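Local coordinates for single-stranded DNA-binding protein (Enterobacter phage Enc34, PDB 5ODK), which probably binds single-stranded DNA through an OB fold, consistent with a part in replication of the phage genome, at residues V25-C30 with W144-I149; I51-P56 with W109-R114; A136-G141 with V169-D174. All coordinates share one frame; numbering follows the deposited sequence.

Interaction 1: residues V25-C30 with W144-I149; sequences VSNVRC and WVSSVI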
loop_
_atom_site.group_PDB
_atom_site.type_symbol
_atom_site.label_atom_id
_atom_site.label_comp_id
_atom_site.label_asym_id
_atom_site.label_seq_id
_atom_site.Cartn_x
_atom_site.Cartn_y
_atom_site.Cartn_z
ATOM N N VAL A 25 4.493 -4.285 -3.234
ATOM C CA VAL A 25 3.433 -5.276 -3.316
ATOM C C VAL A 25 2.932 -5.267 -4.738
ATOM O O VAL A 25 2.505 -4.225 -5.253
ATOM C CB VAL A 25 2.316 -5.096 -2.292
ATOM C CG1 VAL A 25 2.855 -5.347 -0.891
ATOM C CG2 VAL A 25 1.569 -3.796 -2.416
ATOM N N SER A 26 3.048 -6.405 -5.411
ATOM C CA SER A 26 2.767 -6.492 -6.840
ATOM C C SER A 26 1.464 -7.198 -7.096
ATOM O O SER A 26 1.138 -8.177 -6.403
ATOM C CB SER A 26 3.898 -7.165 -7.582
ATOM O OG SER A 26 5.134 -6.508 -7.327
ATOM N N ASN A 27 0.728 -6.737 -8.106
ATOM C CA ASN A 27 -0.477 -7.422 -8.562
ATOM C C ASN A 27 -1.522 -7.538 -7.459
ATOM O O ASN A 27 -1.902 -8.628 -7.006
ATOM C CB ASN A 27 -0.082 -8.759 -9.173
ATOM C CG ASN A 27 0.963 -8.599 -10.250
ATOM O OD1 ASN A 27 0.752 -7.797 -11.196
ATOM N ND2 ASN A 27 2.107 -9.278 -10.099
ATOM N N VAL A 28 -1.977 -6.367 -7.054
ATOM C CA VAL A 28 -3.008 -6.202 -6.019
ATOM C C VAL A 28 -4.134 -5.361 -6.611
ATOM O O VAL A 28 -3.899 -4.592 -7.561
ATOM C CB VAL A 28 -2.443 -5.589 -4.739
ATOM C CG1 VAL A 28 -1.387 -6.514 -4.158
ATOM C CG2 VAL A 28 -1.885 -4.192 -4.981
ATOM N N ARG A 29 -5.340 -5.495 -6.069
ATOM C CA ARG A 29 -6.452 -4.735 -6.616
ATOM C C ARG A 29 -6.626 -3.468 -5.808
ATOM O O ARG A 29 -6.604 -3.478 -4.595
ATOM C CB ARG A 29 -7.733 -5.585 -6.621
ATOM C CG ARG A 29 -8.807 -5.154 -7.588
ATOM C CD ARG A 29 -9.877 -6.225 -7.732
ATOM N NE ARG A 29 -10.867 -5.790 -8.682
ATOM C CZ ARG A 29 -12.019 -6.382 -8.872
ATOM N NH1 ARG A 29 -12.351 -7.467 -8.184
ATOM N NH2 ARG A 29 -12.858 -5.873 -9.747
ATOM N N CYS A 30 -6.802 -2.344 -6.473
ATOM C CA CYS A 30 -6.944 -1.143 -5.707
ATOM C C CYS A 30 -8.383 -0.752 -5.445
ATOM O O CYS A 30 -9.318 -1.141 -6.151
ATOM C CB CYS A 30 -6.200 0.027 -6.294
ATOM S SG CYS A 30 -7.039 0.870 -7.580
ATOM N N TRP A 144 -6.105 -3.340 -11.203
ATOM C CA TRP A 144 -4.953 -3.960 -10.539
ATOM C C TRP A 144 -3.732 -3.098 -10.729
ATOM O O TRP A 144 -3.506 -2.512 -11.803
ATOM C CB TRP A 144 -4.705 -5.348 -11.105
ATOM C CG TRP A 144 -5.848 -6.275 -10.819
ATOM C CD1 TRP A 144 -7.050 -6.329 -11.450
ATOM C CD2 TRP A 144 -5.904 -7.295 -9.796
ATOM N NE1 TRP A 144 -7.855 -7.279 -10.885
ATOM C CE2 TRP A 144 -7.181 -7.871 -9.847
ATOM C CE3 TRP A 144 -5.004 -7.731 -8.821
ATOM C CZ2 TRP A 144 -7.582 -8.901 -8.979
ATOM C CZ3 TRP A 144 -5.395 -8.735 -7.939
ATOM C CH2 TRP A 144 -6.677 -9.311 -8.030
ATOM N N VAL A 145 -2.918 -3.038 -9.689
ATOM C CA VAL A 145 -1.728 -2.205 -9.587
ATOM C C VAL A 145 -0.597 -2.955 -8.920
ATOM O O VAL A 145 -0.798 -4.029 -8.339
ATOM C CB VAL A 145 -2.017 -0.903 -8.777
ATOM C CG1 VAL A 145 -3.150 -0.122 -9.436
ATOM C CG2 VAL A 145 -2.332 -1.188 -7.318
ATOM N N SER A 146 0.579 -2.360 -8.952
ATOM C CA SER A 146 1.670 -2.681 -8.057
ATOM C C SER A 146 2.060 -1.411 -7.359
ATOM O O SER A 146 1.964 -0.329 -7.930
ATOM C CB SER A 146 2.851 -3.290 -8.801
ATOM O OG SER A 146 2.443 -4.485 -9.400
ATOM N N SER A 147 2.471 -1.482 -6.112
ATOM C CA SER A 147 2.697 -0.268 -5.332
ATOM C C SER A 147 3.892 -0.414 -4.428
ATOM O O SER A 147 4.105 -1.505 -3.851
ATOM C CB SER A 147 1.442 0.047 -4.524
ATOM O OG SER A 147 1.562 1.177 -3.684
ATOM N N VAL A 148 4.644 0.655 -4.257
ATOM C CA VAL A 148 5.716 0.732 -3.272
ATOM C C VAL A 148 5.254 1.560 -2.090
ATOM O O VAL A 148 4.771 2.698 -2.249
ATOM C CB VAL A 148 7.038 1.272 -3.858
ATOM C CG1 VAL A 148 8.100 1.330 -2.778
ATOM C CG2 VAL A 148 7.504 0.412 -5.008
ATOM N N ILE A 149 5.410 0.944 -0.914
ATOM C CA ILE A 149 5.028 1.528 0.350
ATOM C C ILE A 149 6.197 1.436 1.330
ATOM O O ILE A 149 7.180 0.720 1.073
ATOM C CB ILE A 149 3.768 0.829 0.944
ATOM C CG1 ILE A 149 4.045 -0.652 1.264
ATOM C CG2 ILE A 149 2.586 0.958 -0.009
ATOM C CD1 ILE A 149 2.934 -1.329 2.024
#

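Interaction 2: residues I51-P56 with W109-R114; sequences ITLLMP and WVISAR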
loop_
_atom_site.group_PDB
_atom_site.type_symbol
_atom_site.label_atom_id
_atom_site.label_comp_id
_atom_site.label_asym_id
_atom_site.label_seq_id
_atom_site.Cartn_x
_atom_site.Cartn_y
_atom_site.Cartn_z
ATOM N N ILE A 51 -4.578 5.251 -0.985
ATOM C CA ILE A 51 -5.136 4.146 -1.709
ATOM C C ILE A 51 -5.335 2.988 -0.725
ATOM O O ILE A 51 -4.625 2.923 0.305
ATOM C CB ILE A 51 -4.195 3.720 -2.885
ATOM C CG1 ILE A 51 -4.925 2.932 -3.963
ATOM C CG2 ILE A 51 -2.983 2.967 -2.338
ATOM C CD1 ILE A 51 -4.126 2.879 -5.268
ATOM N N THR A 52 -6.272 2.105 -1.055
ATOM C CA THR A 52 -6.397 0.824 -0.402
ATOM C C THR A 52 -5.965 -0.235 -1.422
ATOM O O THR A 52 -6.323 -0.170 -2.602
ATOM C CB THR A 52 -7.833 0.609 0.098
ATOM O OG1 THR A 52 -8.089 1.545 1.149
ATOM C CG2 THR A 52 -8.008 -0.823 0.621
ATOM N N LEU A 53 -5.208 -1.214 -0.951
ATOM C CA LEU A 53 -4.704 -2.313 -1.784
ATOM C C LEU A 53 -5.284 -3.600 -1.257
ATOM O O LEU A 53 -5.179 -3.890 -0.054
ATOM C CB LEU A 53 -3.192 -2.346 -1.768
ATOM C CG LEU A 53 -2.497 -1.039 -2.144
ATOM C CD1 LEU A 53 -1.010 -1.150 -1.899
ATOM C CD2 LEU A 53 -2.744 -0.610 -3.590
ATOM N N LEU A 54 -5.932 -4.369 -2.129
ATOM C CA LEU A 54 -6.508 -5.639 -1.792
ATOM C C LEU A 54 -5.576 -6.703 -2.318
ATOM O O LEU A 54 -5.413 -6.879 -3.539
ATOM C CB LEU A 54 -7.882 -5.740 -2.416
ATOM C CG LEU A 54 -8.851 -4.649 -2.010
ATOM C CD1 LEU A 54 -10.142 -4.806 -2.774
ATOM C CD2 LEU A 54 -9.108 -4.617 -0.506
ATOM N N MET A 55 -4.907 -7.404 -1.399
ATOM C CA MET A 55 -3.826 -8.291 -1.767
ATOM C C MET A 55 -4.288 -9.745 -1.592
ATOM O O MET A 55 -4.492 -10.199 -0.464
ATOM C CB MET A 55 -2.613 -7.956 -0.900
ATOM C CG MET A 55 -1.405 -8.759 -1.223
ATOM S SD MET A 55 0.071 -8.063 -0.458
ATOM C CE MET A 55 -0.120 -8.614 1.218
ATOM N N PRO A 56 -4.475 -10.508 -2.699
ATOM C CA PRO A 56 -4.959 -11.901 -2.562
ATOM C C PRO A 56 -4.056 -12.755 -1.687
ATOM O O PRO A 56 -2.852 -12.878 -1.920
ATOM C CB PRO A 56 -5.004 -12.391 -3.994
ATOM C CG PRO A 56 -5.285 -11.152 -4.797
ATOM C CD PRO A 56 -4.489 -10.068 -4.107
ATOM N N TRP A 109 -5.767 -9.623 2.040
ATOM C CA TRP A 109 -5.197 -8.689 2.997
ATOM C C TRP A 109 -5.550 -7.292 2.503
ATOM O O TRP A 109 -5.499 -7.036 1.296
ATOM C CB TRP A 109 -3.674 -8.821 3.115
ATOM C CG TRP A 109 -3.230 -10.206 3.522
ATOM C CD1 TRP A 109 -2.551 -11.135 2.737
ATOM C CD2 TRP A 109 -3.477 -10.827 4.739
ATOM N NE1 TRP A 109 -2.349 -12.268 3.426
ATOM C CE2 TRP A 109 -2.911 -12.122 4.671
ATOM C CE3 TRP A 109 -4.096 -10.418 5.918
ATOM C CZ2 TRP A 109 -2.974 -13.026 5.730
ATOM C CZ3 TRP A 109 -4.174 -11.304 6.959
ATOM C CH2 TRP A 109 -3.608 -12.598 6.873
ATOM N N VAL A 110 -5.896 -6.388 3.426
ATOM C CA VAL A 110 -6.329 -5.025 3.064
ATOM C C VAL A 110 -5.285 -4.089 3.592
ATOM O O VAL A 110 -5.112 -3.964 4.805
ATOM C CB VAL A 110 -7.723 -4.703 3.645
ATOM C CG1 VAL A 110 -8.186 -3.313 3.229
ATOM C CG2 VAL A 110 -8.720 -5.777 3.211
ATOM N N ILE A 111 -4.608 -3.377 2.683
ATOM C CA ILE A 111 -3.562 -2.446 3.042
ATOM C C ILE A 111 -4.040 -1.025 2.786
ATOM O O ILE A 111 -4.525 -0.720 1.680
ATOM C CB ILE A 111 -2.289 -2.725 2.231
ATOM C CG1 ILE A 111 -1.639 -4.043 2.676
ATOM C CG2 ILE A 111 -1.314 -1.571 2.289
ATOM C CD1 ILE A 111 -0.602 -4.559 1.710
ATOM N N SER A 112 -3.855 -0.139 3.767
ATOM C CA SER A 112 -4.129 1.277 3.591
ATOM C C SER A 112 -2.833 2.035 3.615
ATOM O O SER A 112 -2.019 1.866 4.517
ATOM C CB SER A 112 -4.991 1.742 4.751
ATOM O OG SER A 112 -6.142 0.942 4.822
ATOM N N ALA A 113 -2.610 2.867 2.599
ATOM C CA ALA A 113 -1.370 3.647 2.504
ATOM C C ALA A 113 -1.745 5.071 2.145
ATOM O O ALA A 113 -2.679 5.308 1.363
ATOM C CB ALA A 113 -0.421 3.024 1.496
ATOM N N ARG A 114 -0.997 6.027 2.676
ATOM C CA ARG A 114 -1.277 7.455 2.477
ATOM C C ARG A 114 0.021 8.222 2.371
ATOM O O ARG A 114 1.102 7.745 2.754
ATOM C CB ARG A 114 -2.114 8.018 3.629
ATOM C CG ARG A 114 -3.415 7.314 3.975
ATOM C CD ARG A 114 -3.919 7.720 5.358
ATOM N NE ARG A 114 -4.450 9.064 5.401
ATOM C CZ ARG A 114 -4.730 9.746 6.522
ATOM N NH1 ARG A 114 -4.490 9.234 7.730
ATOM N NH2 ARG A 114 -5.235 10.970 6.432
#

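Interaction 3: residues A136-G141 with V169-D174; sequences AEEIYG and VLKRKD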
loop_
_atom_site.group_PDB
_atom_site.type_symbol
_atom_site.label_atom_id
_atom_site.label_comp_id
_atom_site.label_asym_id
_atom_site.label_seq_id
_atom_site.Cartn_x
_atom_site.Cartn_y
_atom_site.Cartn_z
ATOM N N ALA A 136 -6.842 10.041 -12.367
ATOM C CA ALA A 136 -8.088 9.483 -11.855
ATOM C C ALA A 136 -8.712 8.482 -12.835
ATOM O O ALA A 136 -9.301 7.498 -12.428
ATOM C CB ALA A 136 -9.078 10.579 -11.479
ATOM N N GLU A 137 -8.643 8.785 -14.141
ATOM C CA GLU A 137 -9.165 7.872 -15.149
ATOM C C GLU A 137 -8.359 6.576 -15.256
ATOM O O GLU A 137 -8.929 5.490 -15.475
ATOM C CB GLU A 137 -9.100 8.510 -16.544
ATOM C CG GLU A 137 -10.136 9.529 -16.867
ATOM C CD GLU A 137 -10.131 9.936 -18.329
ATOM O OE1 GLU A 137 -9.147 9.680 -19.076
ATOM O OE2 GLU A 137 -11.135 10.537 -18.716
ATOM N N GLU A 138 -7.032 6.704 -15.173
ATOM C CA GLU A 138 -6.125 5.568 -15.398
ATOM C C GLU A 138 -6.269 4.538 -14.278
ATOM O O GLU A 138 -6.334 3.334 -14.525
ATOM C CB GLU A 138 -4.656 6.040 -15.442
ATOM C CG GLU A 138 -3.553 4.978 -15.637
ATOM C CD GLU A 138 -3.363 4.568 -17.072
ATOM O OE1 GLU A 138 -3.819 5.323 -17.971
ATOM O OE2 GLU A 138 -2.748 3.506 -17.289
ATOM N N ILE A 139 -6.234 5.017 -13.047
ATOM C CA ILE A 139 -6.210 4.122 -11.866
ATOM C C ILE A 139 -7.515 4.326 -11.083
ATOM O O ILE A 139 -7.648 5.190 -10.225
ATOM C CB ILE A 139 -4.910 4.308 -11.053
ATOM C CG1 ILE A 139 -3.716 3.916 -11.940
ATOM C CG2 ILE A 139 -4.954 3.462 -9.783
ATOM C CD1 ILE A 139 -2.375 4.232 -11.354
ATOM N N TYR A 140 -8.488 3.491 -11.400
ATOM C CA TYR A 140 -9.805 3.546 -10.803
ATOM C C TYR A 140 -9.930 2.397 -9.806
ATOM O O TYR A 140 -9.301 1.353 -9.984
ATOM C CB TYR A 140 -10.890 3.485 -11.903
ATOM C CG TYR A 140 -10.715 2.313 -12.835
ATOM C CD1 TYR A 140 -9.917 2.400 -13.963
ATOM C CD2 TYR A 140 -11.281 1.082 -12.545
ATOM C CE1 TYR A 140 -9.670 1.308 -14.762
ATOM C CE2 TYR A 140 -11.053 -0.023 -13.347
ATOM C CZ TYR A 140 -10.244 0.092 -14.455
ATOM O OH TYR A 140 -9.997 -0.987 -15.237
ATOM N N GLY A 141 -10.828 2.543 -8.838
ATOM C CA GLY A 141 -11.069 1.473 -7.882
ATOM C C GLY A 141 -11.556 0.252 -8.631
ATOM O O GLY A 141 -12.520 0.333 -9.408
ATOM N N VAL A 169 2.514 4.049 -7.370
ATOM C CA VAL A 169 1.467 3.170 -7.850
ATOM C C VAL A 169 1.665 3.000 -9.345
ATOM O O VAL A 169 1.765 4.004 -10.053
ATOM C CB VAL A 169 0.073 3.705 -7.574
ATOM C CG1 VAL A 169 -0.990 2.735 -8.054
ATOM C CG2 VAL A 169 -0.101 3.983 -6.084
ATOM N N LEU A 170 1.694 1.770 -9.815
ATOM C CA LEU A 170 1.863 1.373 -11.218
ATOM C C LEU A 170 0.625 0.612 -11.654
ATOM O O LEU A 170 0.287 -0.403 -11.060
ATOM C CB LEU A 170 3.084 0.462 -11.375
ATOM C CG LEU A 170 3.249 -0.323 -12.678
ATOM C CD1 LEU A 170 3.429 0.588 -13.878
ATOM C CD2 LEU A 170 4.371 -1.345 -12.597
ATOM N N LYS A 171 -0.040 1.081 -12.715
ATOM C CA LYS A 171 -1.155 0.352 -13.263
ATOM C C LYS A 171 -0.670 -0.950 -13.906
ATOM O O LYS A 171 0.295 -0.941 -14.657
ATOM C CB LYS A 171 -1.909 1.177 -14.286
ATOM C CG LYS A 171 -3.121 0.429 -14.786
ATOM C CD LYS A 171 -4.232 1.230 -15.178
ATOM C CE LYS A 171 -5.432 0.381 -15.550
ATOM N NZ LYS A 171 -6.172 1.265 -16.447
ATOM N N ARG A 172 -1.347 -2.052 -13.583
ATOM C CA ARG A 172 -1.030 -3.363 -14.112
ATOM C C ARG A 172 -2.084 -3.958 -15.024
ATOM O O ARG A 172 -1.721 -4.545 -16.044
ATOM C CB ARG A 172 -0.769 -4.333 -12.960
ATOM C CG ARG A 172 0.491 -4.060 -12.173
ATOM C CD ARG A 172 1.754 -4.401 -12.914
ATOM N NE ARG A 172 1.876 -5.850 -13.010
ATOM C CZ ARG A 172 2.667 -6.499 -13.840
ATOM N NH1 ARG A 172 3.447 -5.844 -14.705
ATOM N NH2 ARG A 172 2.658 -7.819 -13.792
ATOM N N LYS A 173 -3.355 -3.898 -14.650
ATOM C CA LYS A 173 -4.414 -4.535 -15.437
ATOM C C LYS A 173 -5.742 -3.864 -15.188
ATOM O O LYS A 173 -6.000 -3.415 -14.082
ATOM C CB LYS A 173 -4.549 -6.005 -15.026
ATOM C CG LYS A 173 -5.238 -6.921 -16.021
ATOM C CD LYS A 173 -5.209 -8.379 -15.560
ATOM C CE LYS A 173 -5.712 -8.541 -14.127
ATOM N NZ LYS A 173 -6.295 -9.869 -13.812
ATOM N N ASP A 174 -6.575 -3.784 -16.226
ATOM C CA ASP A 174 -7.943 -3.354 -16.054
ATOM C C ASP A 174 -8.796 -4.493 -15.500
ATOM O O ASP A 174 -8.512 -5.674 -15.724
ATOM C CB ASP A 174 -8.506 -2.862 -17.384
ATOM C CG ASP A 174 -7.919 -1.508 -17.783
ATOM O OD1 ASP A 174 -8.116 -0.543 -17.002
ATOM O OD2 ASP A 174 -7.245 -1.446 -18.837
HETATM O O HOH W 1 -4.455 1.665 -18.538
#

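Interaction 1: residues V25-C30 with W144-I149
Val25 and Ser147 form an antiparallel hydrogen-bonded pair, and beyond it residues 25-30 turn a corner at Asn27 while residues 144-149 run on, so that strand 28-30 lies at 107° to strand 144-149. Two backbone bonds join Val25 to Ser147; two more join Val28 to Val145. The register slips by one residue between these pairs, because Asn27 and Val28 both face Val145 in a G1 beta bulge. Asn27 has the left-handed backbone conformation that such a bulge needs, which asparagine tolerates better than most residues. Asn27 N donates to Ser146 OG at 3.1 Å. A serine suits this place, since its hydroxyl, anti to its own carbonyl carbon (chi1 -62°), turns back to the bulge.

On the face of Arg29 and Trp144 the aliphatic part of the arginine lies over one face of the indole. Arg29 CB sits 3.8 Å from the centroid of the six-membered ring of Trp144, almost on its normal, and the extended chain carries Arg29 CD past Trp144 CZ2 at 3.7 Å. The guanidinium plane is turned only 8° from that of the indole. Gly142 O accepts from Arg29 NE, and Asp175 from Trp144 NE1. Asn27 O approaches Trp144 CZ3 at the ring edge. The other face is mostly apolar: Val28 CG2 meets Val145 CG2 at 3.8 Å, beta-branched residues well fitted to a buried sheet; the hydroxyl of Ser147, also on this face, is satisfied by Ser168 O.

Such a sharp coil, letting one chain serve two parts of a curled sheet, is characteristic of OB-fold barrels. Strand 49-56 follows beside strand 28-34, strand 159-173 flanks strand 144-156, and Ile63 and Ile67 of helix 61-76 cover Val25.

Interaction 2: residues I51-P56 with W109-R114
Ile51, Leu53 and Met55 are bonded through their backbones to Ala113, Ile111 and Trp109 in a regular antiparallel ladder, the short strands lying at 157° to each other. Each of these three pairs exchanges two hydrogen bonds. Leu53 N to Ile111 O and its return partner, Ile111 N to Leu53 O, are both 2.8 Å and lie in the carbonyl planes, whereas Trp109 N reaches Met55 O tilted 26° from that plane. At the non-hydrogen-bonded pairs CA-H groups approach carbonyl oxygens, as Thr52 CA does Ile111 O at 3.2 Å.

The apolar contacts divide between two faces. On that of Leu53 and Met55, the long unbranched methionine chain can bend at its last torsion (chi3 78°), bringing the methyl Met55 CE to Trp109 CD1 at 3.8 Å and to Ile111 CD1 at 4.1 Å. On the other face, Val110 spreads its two branches: CG1 meets Thr52 CG2 at 3.6 Å, while CG2 lies beside Leu54 CD2 at 3.9 Å, the two side chains pointing the same way.

The pair forms part of the curled sheet of the OB fold. Strand 28-34 borders strand 49-56, strand 92-94 borders strand 108-115, and Ile67 of helix 61-76 covers Met55 and Ile111.

Interaction 3: residues A136-G141 with V169-D174
Lys171 NZ is gripped by three acceptors: Glu138 O at 2.8 Å, Asp174 OD1 at 2.7 Å, in a salt bridge, and a water. That water also donates to Glu138 OE2, which stands 4.2 Å from Lys171 NZ. The lysine leaves its strand with CG anti to the backbone N (chi1 -177°) and runs extended, so that its long chain reaches the end of helix 132-138; Lys171 CD passes Glu138 OE2 at 3.4 Å.

Asp174 OD1 is shared. Tyr140 OH donates to its anti lone pair at 2.6 Å, with ring and carboxylate nearly coplanar, 4° apart, while Lys171 NZ comes from the syn side, 32° out of the carboxylate plane.

The arrangement ties the C-terminal end of helix 132-138 to strand 159-173 of the OB-fold sheet, which lies between strands 144-156 and 120-122. Glu138 O belongs to the last helical residue, where the partial negative charge of a helix end probably helps to hold the ammonium group.

Next to the polar group, Ile139 CD1 rests on Val169 CG1 at 3.9 Å, and the side chains of Ile139 and Lys171 run past each other in opposite directions. Val121 and Val145 also touch Ile139, while Glu138 OE2 accepts from Met124 N.

Interactions 1 and 2 are both buried strand pairings, joined by neighbouring strands 28-34 and 49-56, where Arg29 O probably accepts from Leu54 N at 2.7 Å. Interaction 2 is a regular ladder nested in the chain between the segments of interaction 1, whose bulge and corner bend the sheet. Interaction 3 lies farther out, its centre about 14 Å from that of the chain, and depends on charged side chains more than on paired backbones. It shares the sheet with interaction 1 through strands 144-156 and 159-173, and there Trp144 O probably accepts from Arg172 N. Its apolar end meets the core, with Val169 touching Ile51 of interaction 2.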